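Local coordinates for protein 3-phytase (Klebsiella pneumoniae, PDB 2WNH) that probably releases phosphate from phytate (inositol hexakisphosphate), beginning at the 3-position, as a histidine acid phosphatase, at residues 107-112 / 116-121; 158-163 / 245-250. The protein carries 3 engineered substitutions. One frame throughout, in Å; residues are numbered along the deposited sequence.

Contact 1. Residues 107-112 / 116-121; sequences ALVDGA and CGVAIH
Val109, on the last turn of helix 99-112, and Val118, on the returning loop, bring their CA atoms to 6.3 Å, the nearest pair of CA atoms across 107-112 and 116-121, and no direct hydrogen bond joins the two segments. Both CA-CB bonds point toward the opposite segment, and the two side chains cross at about a right angle. Their branch carbons meet first: Val109 CB lies 3.9 Å from Val118 CB, and CG1 of Val118 reaches to 4.0 Å from Val109 CB. That methyl gets there by standing trans to the backbone N of Val118 (chi1 -179°). The CG2 methyl of Val109 rests 3.8 Å from Val118 O and 4.1 Å from Ile120 CG2, so one methyl bridges two loop residues. A water bridges the backbones, accepting from Val118 N at 3.3 Å and donating weakly to Val109 O. Val109 and Ile120 also pack on Val93 of strand 91-95, while Cys116 is tied to Cys85 by a disulfide. Gly117 N is hydrogen-bonded to Asn221 OD1 of the second subunit, whose ND2 in turn donates to Asp110 OD1. The helix end and its loop are thus joined across this contact by van der Waals packing, with a single water linking their backbones, and the apolar contact extends to the mixed sheet.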
loop_
_atom_site.group_PDB
_atom_site.type_symbol
_atom_site.label_atom_id
_atom_site.label_comp_id
_atom_site.label_asym_id
_atom_site.label_seq_id
_atom_site.Cartn_x
_atom_site.Cartn_y
_atom_site.Cartn_z
ATOM N N ALA B 107 -0.654 -20.714 -6.428
ATOM C CA ALA B 107 -1.630 -19.619 -6.578
ATOM C C ALA B 107 -2.375 -19.315 -5.286
ATOM O O ALA B 107 -2.591 -18.135 -4.963
ATOM C CB ALA B 107 -2.615 -19.908 -7.726
ATOM N N LEU B 108 -2.763 -20.350 -4.534
ATOM C CA LEU B 108 -3.525 -20.115 -3.310
ATOM C C LEU B 108 -2.712 -19.357 -2.279
ATOM O O LEU B 108 -3.247 -18.422 -1.685
ATOM C CB LEU B 108 -3.987 -21.435 -2.671
ATOM C CG LEU B 108 -5.196 -22.035 -3.403
ATOM C CD1 LEU B 108 -5.478 -23.503 -3.003
ATOM C CD2 LEU B 108 -6.477 -21.209 -3.158
ATOM N N VAL B 109 -1.435 -19.723 -2.100
ATOM C CA VAL B 109 -0.606 -19.031 -1.084
ATOM C C VAL B 109 -0.067 -17.686 -1.594
ATOM O O VAL B 109 0.149 -16.755 -0.807
ATOM C CB VAL B 109 0.498 -19.933 -0.476
ATOM C CG1 VAL B 109 -0.137 -20.995 0.413
ATOM C CG2 VAL B 109 1.359 -20.576 -1.583
ATOM N N ASP B 110 0.127 -17.590 -2.912
ATOM C CA ASP B 110 0.431 -16.315 -3.607
ATOM C C ASP B 110 -0.648 -15.261 -3.283
ATOM O O ASP B 110 -0.333 -14.120 -2.950
ATOM C CB ASP B 110 0.472 -16.599 -5.132
ATOM C CG ASP B 110 1.302 -15.583 -5.936
ATOM O OD1 ASP B 110 1.874 -14.609 -5.397
ATOM O OD2 ASP B 110 1.387 -15.793 -7.167
ATOM N N GLY B 111 -1.918 -15.665 -3.330
ATOM C CA GLY B 111 -3.038 -14.790 -2.984
ATOM C C GLY B 111 -3.171 -14.565 -1.483
ATOM O O GLY B 111 -3.350 -13.426 -1.006
ATOM N N ALA B 112 -3.107 -15.657 -0.728
ATOM C CA ALA B 112 -3.375 -15.591 0.726
ATOM C C ALA B 112 -2.318 -14.811 1.485
ATOM O O ALA B 112 -2.646 -14.191 2.489
ATOM C CB ALA B 112 -3.541 -16.999 1.333
ATOM N N CYS B 116 4.860 -12.923 -0.014
ATOM C CA CYS B 116 5.556 -13.622 1.076
ATOM C C CYS B 116 6.482 -14.796 0.671
ATOM O O CYS B 116 7.139 -15.399 1.541
ATOM C CB CYS B 116 4.537 -14.080 2.143
ATOM S SG CYS B 116 3.753 -12.692 2.952
ATOM N N GLY B 117 6.544 -15.115 -0.613
ATOM C CA GLY B 117 7.331 -16.278 -1.102
ATOM C C GLY B 117 7.081 -17.575 -0.334
ATOM O O GLY B 117 8.033 -18.265 0.050
ATOM N N VAL B 118 5.809 -17.894 -0.091
ATOM C CA VAL B 118 5.433 -19.124 0.617
ATOM C C VAL B 118 5.640 -20.321 -0.312
ATOM O O VAL B 118 5.171 -20.319 -1.463
ATOM C CB VAL B 118 3.991 -19.064 1.147
ATOM C CG1 VAL B 118 3.643 -20.360 1.900
ATOM C CG2 VAL B 118 3.835 -17.846 2.090
ATOM N N ALA B 119 6.381 -21.313 0.181
ATOM C CA ALA B 119 6.645 -22.533 -0.596
ATOM C C ALA B 119 5.561 -23.585 -0.410
ATOM O O ALA B 119 4.740 -23.525 0.529
ATOM C CB ALA B 119 8.018 -23.115 -0.248
ATOM N N ILE B 120 5.543 -24.543 -1.328
ATOM C CA ILE B 120 4.618 -25.662 -1.244
ATOM C C ILE B 120 5.436 -26.965 -1.204
ATOM O O ILE B 120 6.672 -26.952 -1.406
ATOM C CB ILE B 120 3.598 -25.661 -2.429
ATOM C CG1 ILE B 120 4.337 -25.801 -3.764
ATOM C CG2 ILE B 120 2.745 -24.383 -2.382
ATOM C CD1 ILE B 120 3.532 -26.502 -4.825
ATOM N N HIS B 121 4.767 -28.080 -0.924
ATOM C CA HIS B 121 5.451 -29.384 -0.855
ATOM C C HIS B 121 4.729 -30.407 -1.731
ATOM O O HIS B 121 3.506 -30.348 -1.885
ATOM C CB HIS B 121 5.525 -29.885 0.590
ATOM C CG HIS B 121 5.995 -28.840 1.555
ATOM N ND1 HIS B 121 7.324 -28.655 1.867
ATOM C CD2 HIS B 121 5.311 -27.884 2.229
ATOM C CE1 HIS B 121 7.438 -27.646 2.716
ATOM N NE2 HIS B 121 6.232 -27.173 2.964
HETATM O O HOH W 1 3.367 -15.936 -0.996
#

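Contact 2. Residues 158-163 / 245-250; sequences AQRRQA and LTENYD
Arg160 and Glu247 form a salt bridge between helices 157-163 and 243-250, with NH1 of Arg160 3.0 Å from OE2 of Glu247. The N-H points almost straight at the oxygen (168°), which lies close to the guanidinium plane at its edge. The two planes are 66° apart, and NH1 approaches OE2 from above the carboxylate plane rather than within it. OE2 also lies alongside the arginine's aliphatic chain, 3.2 Å from Arg160 CD; the chain runs extended from CG to NE past the oxygen, whereas Glu247 reaches over with a bend at chi2 (90°). Two waters widen the bridge. One donates to Arg160 O and, at 2.7 Å, to Glu247 OE2; the other accepts from Arg160 NH1 at 2.8 Å and donates to Asp250 OD2, one turn after Glu247. Further out, Ala154 O receives Arg160 NE and Lys153 O receives NH2, holding the guanidinium by these hydrogens while NH1 serves Glu247; Asp250 OD2 has its own salt bridge to Arg312. Glu247 packs on Leu204 and Leu164, and its side chain comes about 4 Å from a bound sodium ion. With OE2 gripped by one arginine N-H and one water, and the sodium ion nearby, the buried carboxylate is probably stabilised as an anion; between these segments the link is a salt bridge and bridging waters, with no apolar side-chain pair.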
loop_
_atom_site.group_PDB
_atom_site.type_symbol
_atom_site.label_atom_id
_atom_site.label_comp_id
_atom_site.label_asym_id
_atom_site.label_seq_id
_atom_site.Cartn_x
_atom_site.Cartn_y
_atom_site.Cartn_z
ATOM N N ALA B 158 -29.960 -48.226 -20.658
ATOM C CA ALA B 158 -30.861 -47.734 -21.706
ATOM C C ALA B 158 -31.868 -46.746 -21.139
ATOM O O ALA B 158 -32.171 -45.730 -21.774
ATOM C CB ALA B 158 -31.600 -48.903 -22.382
ATOM N N GLN B 159 -32.398 -47.053 -19.956
ATOM C CA GLN B 159 -33.359 -46.185 -19.291
ATOM C C GLN B 159 -32.707 -44.868 -18.823
ATOM O O GLN B 159 -33.315 -43.798 -18.925
ATOM C CB GLN B 159 -33.996 -46.919 -18.116
ATOM C CG GLN B 159 -35.211 -46.242 -17.515
ATOM C CD GLN B 159 -35.987 -47.161 -16.569
ATOM O OE1 GLN B 159 -36.579 -46.701 -15.588
ATOM N NE2 GLN B 159 -35.984 -48.464 -16.859
ATOM N N ARG B 160 -31.478 -44.956 -18.306
ATOM C CA ARG B 160 -30.727 -43.751 -17.917
ATOM C C ARG B 160 -30.466 -42.849 -19.140
ATOM O O ARG B 160 -30.622 -41.624 -19.061
ATOM C CB ARG B 160 -29.401 -44.120 -17.234
ATOM C CG ARG B 160 -29.506 -44.625 -15.791
ATOM C CD ARG B 160 -28.097 -44.809 -15.198
ATOM N NE ARG B 160 -28.094 -45.277 -13.809
ATOM C CZ ARG B 160 -28.110 -44.485 -12.731
ATOM N NH1 ARG B 160 -28.155 -43.155 -12.853
ATOM N NH2 ARG B 160 -28.092 -45.024 -11.516
ATOM N N ARG B 161 -30.075 -43.467 -20.260
ATOM C CA ARG B 161 -29.786 -42.752 -21.508
ATOM C C ARG B 161 -31.020 -42.048 -22.048
ATOM O O ARG B 161 -30.944 -40.894 -22.504
ATOM C CB ARG B 161 -29.229 -43.710 -22.560
ATOM C CG ARG B 161 -28.690 -43.045 -23.823
ATOM C CD ARG B 161 -28.341 -44.105 -24.840
ATOM N NE ARG B 161 -27.784 -43.565 -26.078
ATOM C CZ ARG B 161 -27.851 -44.184 -27.260
ATOM N NH1 ARG B 161 -28.475 -45.355 -27.367
ATOM N NH2 ARG B 161 -27.312 -43.630 -28.343
ATOM N N GLN B 162 -32.160 -42.740 -21.989
ATOM C CA GLN B 162 -33.429 -42.161 -22.421
ATOM C C GLN B 162 -33.844 -40.993 -21.531
ATOM O O GLN B 162 -34.327 -39.974 -22.032
ATOM C CB GLN B 162 -34.541 -43.232 -22.485
ATOM C CG GLN B 162 -35.906 -42.710 -22.997
ATOM C CD GLN B 162 -35.834 -42.070 -24.400
ATOM O OE1 GLN B 162 -36.377 -40.981 -24.631
ATOM N NE2 GLN B 162 -35.155 -42.743 -25.332
ATOM N N ALA B 163 -33.637 -41.138 -20.222
ATOM C CA ALA B 163 -33.992 -40.098 -19.254
ATOM C C ALA B 163 -33.168 -38.820 -19.447
ATOM O O ALA B 163 -33.636 -37.730 -19.144
ATOM C CB ALA B 163 -33.839 -40.620 -17.825
ATOM N N LEU B 245 -22.575 -34.716 -16.439
ATOM C CA LEU B 245 -21.365 -34.837 -15.653
ATOM C C LEU B 245 -21.711 -35.447 -14.293
ATOM O O LEU B 245 -21.017 -36.335 -13.830
ATOM C CB LEU B 245 -20.699 -33.457 -15.543
ATOM C CG LEU B 245 -19.269 -33.360 -15.019
ATOM C CD1 LEU B 245 -18.280 -34.181 -15.817
ATOM C CD2 LEU B 245 -18.896 -31.853 -15.044
ATOM N N THR B 246 -22.804 -34.988 -13.689
ATOM C CA THR B 246 -23.335 -35.559 -12.457
ATOM C C THR B 246 -23.624 -37.043 -12.646
ATOM O O THR B 246 -23.270 -37.860 -11.799
ATOM C CB THR B 246 -24.607 -34.823 -11.979
ATOM O OG1 THR B 246 -24.273 -33.484 -11.578
ATOM C CG2 THR B 246 -25.260 -35.541 -10.804
ATOM N N GLU B 247 -24.270 -37.386 -13.756
ATOM C CA GLU B 247 -24.592 -38.802 -14.016
ATOM C C GLU B 247 -23.315 -39.658 -14.083
ATOM O O GLU B 247 -23.239 -40.740 -13.459
ATOM C CB GLU B 247 -25.423 -38.916 -15.303
ATOM C CG GLU B 247 -25.945 -40.340 -15.592
ATOM C CD GLU B 247 -27.309 -40.627 -14.984
ATOM O OE1 GLU B 247 -27.745 -39.907 -14.066
ATOM O OE2 GLU B 247 -27.964 -41.600 -15.437
ATOM N N ASN B 248 -22.305 -39.186 -14.822
ATOM C CA ASN B 248 -21.054 -39.931 -14.915
ATOM C C ASN B 248 -20.366 -40.075 -13.564
ATOM O O ASN B 248 -19.854 -41.138 -13.238
ATOM C CB ASN B 248 -20.093 -39.313 -15.934
ATOM C CG ASN B 248 -18.962 -40.261 -16.327
ATOM O OD1 ASN B 248 -17.777 -39.929 -16.222
ATOM N ND2 ASN B 248 -19.326 -41.449 -16.779
ATOM N N TYR B 249 -20.351 -38.997 -12.785
ATOM C CA TYR B 249 -19.838 -39.080 -11.414
ATOM C C TYR B 249 -20.585 -40.115 -10.559
ATOM O O TYR B 249 -19.953 -40.921 -9.878
ATOM C CB TYR B 249 -19.839 -37.701 -10.725
ATOM C CG TYR B 249 -18.536 -36.984 -10.937
ATOM C CD1 TYR B 249 -18.194 -36.488 -12.189
ATOM C CD2 TYR B 249 -17.622 -36.851 -9.902
ATOM C CE1 TYR B 249 -16.974 -35.848 -12.402
ATOM C CE2 TYR B 249 -16.396 -36.212 -10.103
ATOM C CZ TYR B 249 -16.081 -35.725 -11.347
ATOM O OH TYR B 249 -14.883 -35.093 -11.545
ATOM N N ASP B 250 -21.917 -40.083 -10.583
ATOM C CA ASP B 250 -22.711 -41.051 -9.824
ATOM C C ASP B 250 -22.225 -42.471 -10.089
ATOM O O ASP B 250 -22.220 -43.300 -9.183
ATOM C CB ASP B 250 -24.194 -40.961 -10.178
ATOM C CG ASP B 250 -24.872 -39.731 -9.619
ATOM O OD1 ASP B 250 -24.332 -39.070 -8.682
ATOM O OD2 ASP B 250 -25.982 -39.416 -10.129
HETATM O O HOH W 2 -30.402 -40.870 -16.285
HETATM O O HOH W 3 -27.830 -41.423 -10.621
#

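In the fold
The two contacts lie on opposite sides of the centre of the chain, their centres 39 Å apart and their nearest atoms about 17 Å apart, so neither touches the other. They follow in series: contact 1 closes before 158-163 begins, and both belong to the histidine phosphatase portion of the chain. Contact 1 is local, with three residues between its segments, and sits against strand 91-95 of the mixed sheet beside a subunit interface. Contact 2 spans 81 intervening residues, joining helix 157-163 to helix 243-250, the latter packed on helix 204-219, and no other chain touches its segments. This is consistent with the α/β and mainly α-helical parts of the histidine acid phosphatase fold.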